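Local coordinates for protein ferredoxin (Mycobacterium smegmatis, PDB 2V2K) that transfers electrons as a small iron-sulfur ferredoxin of the seven-iron type, with one [3Fe-4S] and one [4Fe-4S] cluster site, at residues K14-E19 / D23-G28; A44-P47 / A53-Y56; Y2-P7 / Q69-F74. All blocks are in the same frame, centred on the assembly; numbering follows the deposited sequence.

Interaction 1. Residues K14-E19 / D23-G28; sequences KACIEE and DCIYEG. With F3S (Fe3-s4 cluster), chain D; F3S (Fe3-s4 cluster), chain C.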
loop_
_atom_site.group_PDB
_atom_site.type_symbol
_atom_site.label_atom_id
_atom_site.label_comp_id
_atom_site.label_asym_id
_atom_site.label_seq_id
_atom_site.Cartn_x
_atom_site.Cartn_y
_atom_site.Cartn_z
ATOM N N LYS A 14 3.538 6.543 7.291
ATOM C CA LYS A 14 2.598 7.420 6.605
ATOM C C LYS A 14 3.229 8.711 6.025
ATOM O O LYS A 14 2.526 9.633 5.675
ATOM C CB LYS A 14 1.370 7.740 7.486
ATOM C CG LYS A 14 0.483 6.552 7.802
ATOM C CD LYS A 14 -0.663 6.997 8.693
ATOM C CE LYS A 14 -1.217 5.886 9.562
ATOM N NZ LYS A 14 -2.545 6.286 10.169
ATOM N N ALA A 15 4.546 8.744 5.868
ATOM C CA ALA A 15 5.197 9.832 5.147
ATOM C C ALA A 15 4.731 9.901 3.684
ATOM O O ALA A 15 4.602 10.984 3.104
ATOM C CB ALA A 15 6.701 9.637 5.198
ATOM N N CYS A 16 4.518 8.721 3.086
ATOM C CA CYS A 16 4.115 8.563 1.668
ATOM C C CYS A 16 2.824 9.272 1.284
ATOM O O CYS A 16 2.738 9.858 0.196
ATOM C CB CYS A 16 3.986 7.079 1.323
ATOM S SG CYS A 16 2.782 6.192 2.344
ATOM N N ILE A 17 1.828 9.237 2.172
ATOM C CA ILE A 17 0.515 9.802 1.835
ATOM C C ILE A 17 0.596 11.302 1.570
ATOM O O ILE A 17 -0.116 11.806 0.698
ATOM C CB ILE A 17 -0.592 9.411 2.860
ATOM C CG1 ILE A 17 -0.313 9.948 4.258
ATOM C CG2 ILE A 17 -0.729 7.890 2.914
ATOM C CD1 ILE A 17 -1.571 9.918 5.173
ATOM N N GLU A 18 1.463 12.002 2.295
ATOM C CA GLU A 18 1.710 13.418 2.036
ATOM C C GLU A 18 1.995 13.690 0.560
ATOM O O GLU A 18 1.488 14.654 -0.015
ATOM C CB GLU A 18 2.866 13.927 2.898
ATOM C CG GLU A 18 3.009 13.209 4.231
ATOM N N GLU A 19 2.811 12.833 -0.046
ATOM C CA GLU A 19 3.452 13.131 -1.326
ATOM C C GLU A 19 2.604 12.809 -2.571
ATOM O O GLU A 19 2.936 13.276 -3.659
ATOM C CB GLU A 19 4.825 12.402 -1.424
ATOM C CG GLU A 19 5.770 12.655 -0.223
ATOM C CD GLU A 19 6.158 14.129 -0.047
ATOM O OE1 GLU A 19 6.295 14.833 -1.058
ATOM O OE2 GLU A 19 6.348 14.593 1.106
ATOM N N ASP A 23 -3.748 11.019 -4.271
ATOM C CA ASP A 23 -4.296 10.503 -3.027
ATOM C C ASP A 23 -4.798 9.050 -3.158
ATOM O O ASP A 23 -5.910 8.713 -2.708
ATOM C CB ASP A 23 -5.411 11.435 -2.552
ATOM C CG ASP A 23 -5.856 11.153 -1.150
ATOM O OD1 ASP A 23 -5.066 10.577 -0.363
ATOM O OD2 ASP A 23 -7.010 11.512 -0.838
ATOM N N CYS A 24 -3.966 8.195 -3.761
ATOM C CA CYS A 24 -4.329 6.766 -4.036
ATOM C C CYS A 24 -3.701 5.725 -3.095
ATOM O O CYS A 24 -3.711 4.522 -3.405
ATOM C CB CYS A 24 -4.010 6.388 -5.478
ATOM S SG CYS A 24 -2.264 6.233 -5.821
ATOM N N ILE A 25 -3.197 6.175 -1.933
ATOM C CA ILE A 25 -2.556 5.315 -0.954
ATOM C C ILE A 25 -3.500 5.212 0.247
ATOM O O ILE A 25 -3.733 6.189 0.939
ATOM C CB ILE A 25 -1.138 5.796 -0.525
ATOM C CG1 ILE A 25 -0.312 6.263 -1.741
ATOM C CG2 ILE A 25 -0.427 4.624 0.257
ATOM C CD1 ILE A 25 1.179 6.544 -1.491
ATOM N N TYR A 26 -4.050 4.012 0.432
ATOM C CA TYR A 26 -5.151 3.754 1.362
ATOM C C TYR A 26 -4.693 2.928 2.561
ATOM O O TYR A 26 -3.848 2.042 2.413
ATOM C CB TYR A 26 -6.289 3.012 0.675
ATOM C CG TYR A 26 -7.011 3.743 -0.457
ATOM C CD1 TYR A 26 -8.335 4.162 -0.318
ATOM C CD2 TYR A 26 -6.382 3.998 -1.691
ATOM C CE1 TYR A 26 -9.025 4.815 -1.380
ATOM C CE2 TYR A 26 -7.075 4.638 -2.751
ATOM C CZ TYR A 26 -8.385 5.042 -2.583
ATOM O OH TYR A 26 -9.052 5.688 -3.615
ATOM N N GLU A 27 -5.302 3.188 3.719
ATOM C CA GLU A 27 -4.862 2.561 4.970
ATOM C C GLU A 27 -5.702 1.347 5.392
ATOM O O GLU A 27 -6.921 1.451 5.516
ATOM C CB GLU A 27 -4.881 3.577 6.107
ATOM C CG GLU A 27 -4.188 3.074 7.366
ATOM C CD GLU A 27 -4.153 4.083 8.480
ATOM O OE1 GLU A 27 -4.567 5.245 8.255
ATOM O OE2 GLU A 27 -3.729 3.715 9.607
ATOM N N GLY A 28 -5.026 0.230 5.637
ATOM C CA GLY A 28 -5.631 -0.963 6.250
ATOM C C GLY A 28 -5.218 -1.055 7.722
ATOM O O GLY A 28 -4.527 -0.183 8.241
HETATM FE FE1 F3S D . 4.070 4.741 3.781
HETATM FE FE3 F3S D . 4.178 2.390 4.994
HETATM FE FE4 F3S D . 6.419 3.669 4.395
HETATM S S1 F3S D . 2.750 3.910 5.427
HETATM S S2 F3S D . 5.914 5.846 4.512
HETATM S S3 F3S D . 4.846 2.845 3.014
HETATM S S4 F3S D . 5.937 2.364 6.230
HETATM FE FE1 F3S C . 1.538 6.311 -7.519
HETATM FE FE3 F3S C . 3.283 7.070 -5.543
HETATM FE FE4 F3S C . 1.010 8.454 -5.998
HETATM S S1 F3S C . 3.806 6.388 -7.653
HETATM S S2 F3S C . 0.668 8.305 -8.264
HETATM S S3 F3S C . 1.150 6.229 -5.279
HETATM S S4 F3S C . 3.085 9.368 -5.502
HETATM O O HOH W 1 -2.324 12.177 -0.524
#

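Interaction 2. Residues A44-P47 / A53-Y56; sequences ACEP and AIYY. With F3S (Fe3-s4 cluster), chain C; F3S (Fe3-s4 cluster), chain D.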
loop_
_atom_site.group_PDB
_atom_site.type_symbol
_atom_site.label_atom_id
_atom_site.label_comp_id
_atom_site.label_asym_id
_atom_site.label_seq_id
_atom_site.Cartn_x
_atom_site.Cartn_y
_atom_site.Cartn_z
ATOM N N ALA A 44 6.505 10.089 -6.194
ATOM C CA ALA A 44 6.847 11.020 -5.097
ATOM C C ALA A 44 6.834 10.332 -3.723
ATOM O O ALA A 44 7.504 10.770 -2.813
ATOM C CB ALA A 44 5.891 12.171 -5.089
ATOM N N CYS A 45 6.070 9.242 -3.615
ATOM C CA CYS A 45 5.932 8.469 -2.379
ATOM C C CYS A 45 7.188 7.672 -2.046
ATOM O O CYS A 45 7.529 7.535 -0.872
ATOM C CB CYS A 45 4.736 7.518 -2.507
ATOM S SG CYS A 45 4.838 6.378 -3.963
ATOM N N GLU A 46 7.855 7.135 -3.074
ATOM C CA GLU A 46 8.900 6.153 -2.890
ATOM C C GLU A 46 10.121 6.660 -2.105
ATOM O O GLU A 46 10.604 5.963 -1.207
ATOM C CB GLU A 46 9.290 5.558 -4.249
ATOM C CG GLU A 46 10.330 4.450 -4.182
ATOM C CD GLU A 46 11.780 4.936 -4.268
ATOM O OE1 GLU A 46 12.002 6.121 -4.586
ATOM O OE2 GLU A 46 12.697 4.121 -4.018
ATOM N N PRO A 47 10.576 7.885 -2.370
ATOM C CA PRO A 47 11.755 8.358 -1.652
ATOM C C PRO A 47 11.569 8.650 -0.184
ATOM O O PRO A 47 12.527 8.687 0.517
ATOM C CB PRO A 47 12.183 9.634 -2.400
ATOM C CG PRO A 47 11.278 9.815 -3.421
ATOM C CD PRO A 47 10.222 8.796 -3.467
ATOM N N ALA A 53 9.711 0.598 1.964
ATOM C CA ALA A 53 8.609 -0.335 1.658
ATOM C C ALA A 53 8.088 -0.224 0.229
ATOM O O ALA A 53 7.463 -1.156 -0.273
ATOM C CB ALA A 53 7.436 -0.109 2.610
ATOM N N ILE A 54 8.320 0.920 -0.405
ATOM C CA ILE A 54 7.685 1.249 -1.684
ATOM C C ILE A 54 8.626 1.016 -2.858
ATOM O O ILE A 54 9.782 1.459 -2.825
ATOM C CB ILE A 54 7.175 2.713 -1.736
ATOM C CG1 ILE A 54 6.178 2.956 -0.614
ATOM C CG2 ILE A 54 6.544 2.950 -3.082
ATOM C CD1 ILE A 54 5.590 4.330 -0.546
ATOM N N TYR A 55 8.105 0.296 -3.867
ATOM C CA TYR A 55 8.815 -0.030 -5.101
ATOM C C TYR A 55 7.961 0.172 -6.379
ATOM O O TYR A 55 6.761 -0.092 -6.408
ATOM C CB TYR A 55 9.276 -1.500 -5.057
ATOM C CG TYR A 55 10.243 -1.817 -3.955
ATOM C CD1 TYR A 55 11.618 -1.806 -4.178
ATOM C CD2 TYR A 55 9.789 -2.124 -2.678
ATOM C CE1 TYR A 55 12.516 -2.083 -3.149
ATOM C CE2 TYR A 55 10.672 -2.406 -1.650
ATOM C CZ TYR A 55 12.032 -2.375 -1.885
ATOM O OH TYR A 55 12.907 -2.680 -0.854
ATOM N N TYR A 56 8.583 0.593 -7.474
ATOM C CA TYR A 56 7.897 0.510 -8.757
ATOM C C TYR A 56 7.582 -0.979 -9.011
ATOM O O TYR A 56 8.378 -1.880 -8.639
ATOM C CB TYR A 56 8.754 1.124 -9.892
ATOM C CG TYR A 56 8.153 0.995 -11.275
ATOM C CD1 TYR A 56 6.930 1.577 -11.587
ATOM C CD2 TYR A 56 8.808 0.270 -12.278
ATOM C CE1 TYR A 56 6.367 1.452 -12.860
ATOM C CE2 TYR A 56 8.261 0.145 -13.537
ATOM C CZ TYR A 56 7.036 0.729 -13.831
ATOM O OH TYR A 56 6.494 0.579 -15.103
HETATM FE FE1 F3S C . 1.538 6.311 -7.519
HETATM FE FE3 F3S C . 3.283 7.070 -5.543
HETATM FE FE4 F3S C . 1.010 8.454 -5.998
HETATM S S1 F3S C . 3.806 6.388 -7.653
HETATM S S2 F3S C . 0.668 8.305 -8.264
HETATM S S3 F3S C . 1.150 6.229 -5.279
HETATM S S4 F3S C . 3.085 9.368 -5.502
HETATM FE FE1 F3S D . 4.070 4.741 3.781
HETATM FE FE3 F3S D . 4.178 2.390 4.994
HETATM FE FE4 F3S D . 6.419 3.669 4.395
HETATM S S1 F3S D . 2.750 3.910 5.427
HETATM S S2 F3S D . 5.914 5.846 4.512
HETATM S S3 F3S D . 4.846 2.845 3.014
HETATM S S4 F3S D . 5.937 2.364 6.230
HETATM O O HOH W 2 10.501 3.180 -0.623
HETATM O O HOH W 3 12.369 1.542 -4.040
#

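Interaction 3. Residues Y2-P7 / Q69-F74; sequences YVIAEP and QANADF. With F3S (Fe3-s4 cluster), chain C.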
loop_
_atom_site.group_PDB
_atom_site.type_symbol
_atom_site.label_atom_id
_atom_site.label_comp_id
_atom_site.label_asym_id
_atom_site.label_seq_id
_atom_site.Cartn_x
_atom_site.Cartn_y
_atom_site.Cartn_z
ATOM N N TYR A 2 3.090 1.751 -8.565
ATOM C CA TYR A 2 3.999 1.454 -7.489
ATOM C C TYR A 2 3.260 0.526 -6.478
ATOM O O TYR A 2 2.024 0.397 -6.517
ATOM C CB TYR A 2 4.507 2.755 -6.845
ATOM C CG TYR A 2 5.590 3.444 -7.664
ATOM C CD1 TYR A 2 6.871 3.624 -7.148
ATOM C CD2 TYR A 2 5.350 3.859 -8.972
ATOM C CE1 TYR A 2 7.871 4.245 -7.901
ATOM C CE2 TYR A 2 6.344 4.481 -9.734
ATOM C CZ TYR A 2 7.594 4.675 -9.191
ATOM O OH TYR A 2 8.587 5.288 -9.943
ATOM N N VAL A 3 4.044 -0.132 -5.631
ATOM C CA VAL A 3 3.606 -1.228 -4.738
ATOM C C VAL A 3 4.211 -1.043 -3.337
ATOM O O VAL A 3 5.415 -0.798 -3.210
ATOM C CB VAL A 3 4.010 -2.621 -5.306
ATOM C CG1 VAL A 3 3.609 -3.731 -4.347
ATOM C CG2 VAL A 3 3.382 -2.810 -6.687
ATOM N N ILE A 4 3.377 -1.145 -2.294
ATOM C CA ILE A 4 3.868 -1.214 -0.915
ATOM C C ILE A 4 4.071 -2.701 -0.547
ATOM O O ILE A 4 3.161 -3.527 -0.685
ATOM C CB ILE A 4 2.918 -0.479 0.075
ATOM C CG1 ILE A 4 2.695 0.980 -0.374
ATOM C CG2 ILE A 4 3.480 -0.535 1.491
ATOM C CD1 ILE A 4 1.825 1.831 0.546
ATOM N N ALA A 5 5.273 -3.013 -0.062
ATOM C CA ALA A 5 5.679 -4.384 0.308
ATOM C C ALA A 5 5.828 -4.557 1.849
ATOM O O ALA A 5 5.479 -3.641 2.629
ATOM C CB ALA A 5 7.001 -4.742 -0.427
ATOM N N GLU A 6 6.363 -5.711 2.272
ATOM C CA GLU A 6 6.349 -6.166 3.688
ATOM C C GLU A 6 6.894 -5.216 4.763
ATOM O O GLU A 6 6.379 -5.228 5.871
ATOM C CB GLU A 6 7.052 -7.538 3.835
ATOM C CG GLU A 6 6.760 -8.249 5.190
ATOM C CD GLU A 6 6.844 -9.792 5.133
ATOM O OE1 GLU A 6 6.119 -10.442 4.332
ATOM O OE2 GLU A 6 7.613 -10.371 5.932
ATOM N N PRO A 7 7.912 -4.373 4.450
ATOM C CA PRO A 7 8.413 -3.461 5.493
ATOM C C PRO A 7 7.414 -2.487 6.106
ATOM O O PRO A 7 7.626 -2.051 7.237
ATOM C CB PRO A 7 9.547 -2.707 4.799
ATOM C CG PRO A 7 9.970 -3.613 3.702
ATOM C CD PRO A 7 8.699 -4.243 3.212
ATOM N N GLN A 69 -0.107 -8.203 -6.043
ATOM C CA GLN A 69 -1.479 -8.700 -5.968
ATOM C C GLN A 69 -2.214 -8.302 -4.676
ATOM O O GLN A 69 -3.430 -8.073 -4.702
ATOM C CB GLN A 69 -1.517 -10.222 -6.093
ATOM C CG GLN A 69 -2.921 -10.764 -6.288
ATOM C CD GLN A 69 -3.555 -10.299 -7.600
ATOM O OE1 GLN A 69 -4.669 -9.764 -7.615
ATOM N NE2 GLN A 69 -2.831 -10.488 -8.708
ATOM N N ALA A 70 -1.479 -8.223 -3.570
ATOM C CA ALA A 70 -2.067 -7.867 -2.285
ATOM C C ALA A 70 -2.602 -6.440 -2.300
ATOM O O ALA A 70 -3.661 -6.158 -1.737
ATOM C CB ALA A 70 -1.046 -8.041 -1.170
ATOM N N ASN A 71 -1.866 -5.543 -2.947
ATOM C CA ASN A 71 -2.288 -4.153 -3.072
ATOM C C ASN A 71 -3.585 -4.014 -3.861
ATOM O O ASN A 71 -4.449 -3.207 -3.515
ATOM C CB ASN A 71 -1.185 -3.316 -3.725
ATOM C CG ASN A 71 -0.105 -2.908 -2.741
ATOM O OD1 ASN A 71 0.220 -1.728 -2.612
ATOM N ND2 ASN A 71 0.458 -3.886 -2.041
ATOM N N ALA A 72 -3.716 -4.803 -4.921
ATOM C CA ALA A 72 -4.942 -4.831 -5.709
ATOM C C ALA A 72 -6.090 -5.455 -4.923
ATOM O O ALA A 72 -7.204 -4.932 -4.912
ATOM C CB ALA A 72 -4.718 -5.586 -7.011
ATOM N N ASP A 73 -5.810 -6.574 -4.263
ATOM C CA ASP A 73 -6.853 -7.311 -3.488
ATOM C C ASP A 73 -7.482 -6.483 -2.347
ATOM O O ASP A 73 -8.649 -6.718 -1.956
ATOM C CB ASP A 73 -6.275 -8.623 -2.905
ATOM C CG ASP A 73 -6.041 -9.727 -3.951
ATOM O OD1 ASP A 73 -6.566 -9.631 -5.084
ATOM O OD2 ASP A 73 -5.350 -10.734 -3.614
ATOM N N PHE A 74 -6.731 -5.521 -1.805
ATOM C CA PHE A 74 -7.271 -4.616 -0.779
ATOM C C PHE A 74 -8.571 -3.906 -1.208
ATOM O O PHE A 74 -9.425 -3.598 -0.368
ATOM C CB PHE A 74 -6.245 -3.562 -0.362
ATOM C CG PHE A 74 -6.708 -2.670 0.757
ATOM C CD1 PHE A 74 -6.660 -3.099 2.087
ATOM C CD2 PHE A 74 -7.148 -1.381 0.493
ATOM C CE1 PHE A 74 -7.056 -2.272 3.118
ATOM C CE2 PHE A 74 -7.561 -0.542 1.527
ATOM C CZ PHE A 74 -7.524 -0.981 2.828
HETATM FE FE1 F3S C . 1.538 6.311 -7.519
HETATM FE FE3 F3S C . 3.283 7.070 -5.543
HETATM FE FE4 F3S C . 1.010 8.454 -5.998
HETATM S S1 F3S C . 3.806 6.388 -7.653
HETATM S S2 F3S C . 0.668 8.305 -8.264
HETATM S S3 F3S C . 1.150 6.229 -5.279
HETATM S S4 F3S C . 3.085 9.368 -5.502
#

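Interaction 1. Residues K14-E19 / D23-G28
K14 turns CG anti to its carbonyl carbon (chi1 -66°) and stays extended beyond it, while E27 sets CG anti to its backbone N (chi1 -169°), and the two chains meet at about a right angle. This brings the ammonium group in front of the carboxylate: K14 NZ lies 2.9 Å from E27 OE2 and 3.0 Å from E27 OE1. The salt bridge thus engages both oxygens, although each of the two hydrogen bonds is weak. E27 OE2 has a second cation in K12, which probably favours the charged form of the carboxylate.

Deeper in, the contact becomes apolar, and it illustrates how a strand residue can be packed against a cluster ligand. C16, whose SG binds FE1 of the chain D cluster at 2.4 Å, offers its CB to I25 CD1 at 4.0 Å. The same I25 CD1 lies 3.8 Å from S3 of the chain C cluster, so one isoleucine touches a cluster and the ligand of the other. I17 adds its CG2 branch, 4.0 Å from I25 CB. A water between the segments lies 2.6 Å from I17 O and 3.2 Å from D23 OD1 and can bridge the helical turn to the loop before the strand.

The contact joins the short, weakly bonded helix 15-19 that carries C16 to the following hairpin of this seven-iron ferredoxin. Strand 25-27 pairs antiparallel with strand 32-34, from which L32 receives I17, I25 and E27. On the other side of strand 25-27, Y26 meets F75 edge-to-face and packs on helix 84-87, against which D23 also lies.

Interaction 2. Residues A44-P47 / A53-Y56
The turn at 44-47 has helical backbone angles without regular helical bonds, and its E46 comes to 5.2 Å from I54 of strand 54-56, CA to CA. No hydrogen bond joins the two segments directly; I54 does most of the joining, with its side chain pushed into the turn. Its CD1 lies 3.8 Å from C45 CB and just as near C45 O, while CG2 is 3.9 Å from C45 SG. C45 holds SG between its backbone N and carbonyl carbon (chi1 56°), and SG binds FE3 of the chain C cluster at 2.3 Å. The methylene I54 CG1, which carries CD1, approaches S3 of the chain D cluster, beside which A53 CB also lies.

E46 makes the polar part of the contact. CG stands anti to the backbone N (chi1 -177°), 3.3 Å from I54 O; the bend at chi2 (-90°) then turns the carboxylate to a water. That water donates to E46 OE2 at 2.6 Å and to I54 O at 2.9 Å; a second water lies between E46 O and the same I54 O.

C45 belongs to the row of cysteines at C39, C42, C45 and C49 that marks this family. C39, C42 and C45, with C20, are assigned by similarity to the [4Fe-4S] site, and C49 to the [3Fe-4S] site. In this crystal C42 carries an extra sulfur and both sites contain a three-iron cluster. The chemistry is therefore divided: water mediates the polar side, linking E46 to I54 O, while the apolar I54 side chain touches C45 of one site and S3 of the other cluster.

Interaction 3. Residues Y2-P7 / Q69-F74
N71 bonds to both backbone polar groups of I4 with a single amide. I4 N donates to N71 OD1 at 3.2 Å along a nearly straight path (166°), reaching the oxygen from above the amide plane. In return N71 ND2 donates to I4 O at 3.0 Å with an angle of 155°, in the carbonyl plane and on a lone pair. The amide can do this because CG stands beside the backbone N of N71, anti to the carbonyl carbon (chi1 -81°), and its rotation is fixed further by two more bonds, from ND2 to Y67 O and from I34 N to OD1.

A side chain here imitates the edge of a strand. Strand 2-4 pairs antiparallel with strand 54-56 through V3 and A5, whose bonds go to Y55 and A53, and the intervening I4 turns its N-H and C=O to N71. In the ferredoxin fold this two-stranded sheet lies beside the clusters; helix 67-73, from the region after the cysteine motif, meets the edge of strand 2-4 away from strand 54-56.

Packing surrounds the amide. V3 CG1 lies 3.9 Å from N71 ND2, the two side chains crossing obliquely, and I4 CB is 4.0 Å from N71 OD1. Farther along the helix segment, F74 stacks on Y33. At the start of the strand, S1 of the chain C cluster lies over one face of the Y2 ring, 3.2 Å from Y2 CD2.

The three contacts lie 11 to 13 Å apart, centre to centre, and each has a residue at a cluster. Along the chain, interactions 1 and 2 follow one another, and both are nested inside the long loop closed by interaction 3. Interactions 1 and 2 meet between the clusters, where C16 CB comes to 3.9 Å from C45 CB. Interactions 2 and 3 share the antiparallel sheet of strands 2-4 and 54-56. Interaction 3 also reaches interaction 1, for F74 packs on Y26 and G28. The segment 69-74 thereby touches both two-stranded sheets of the protein, the one through N71 and the other through F74.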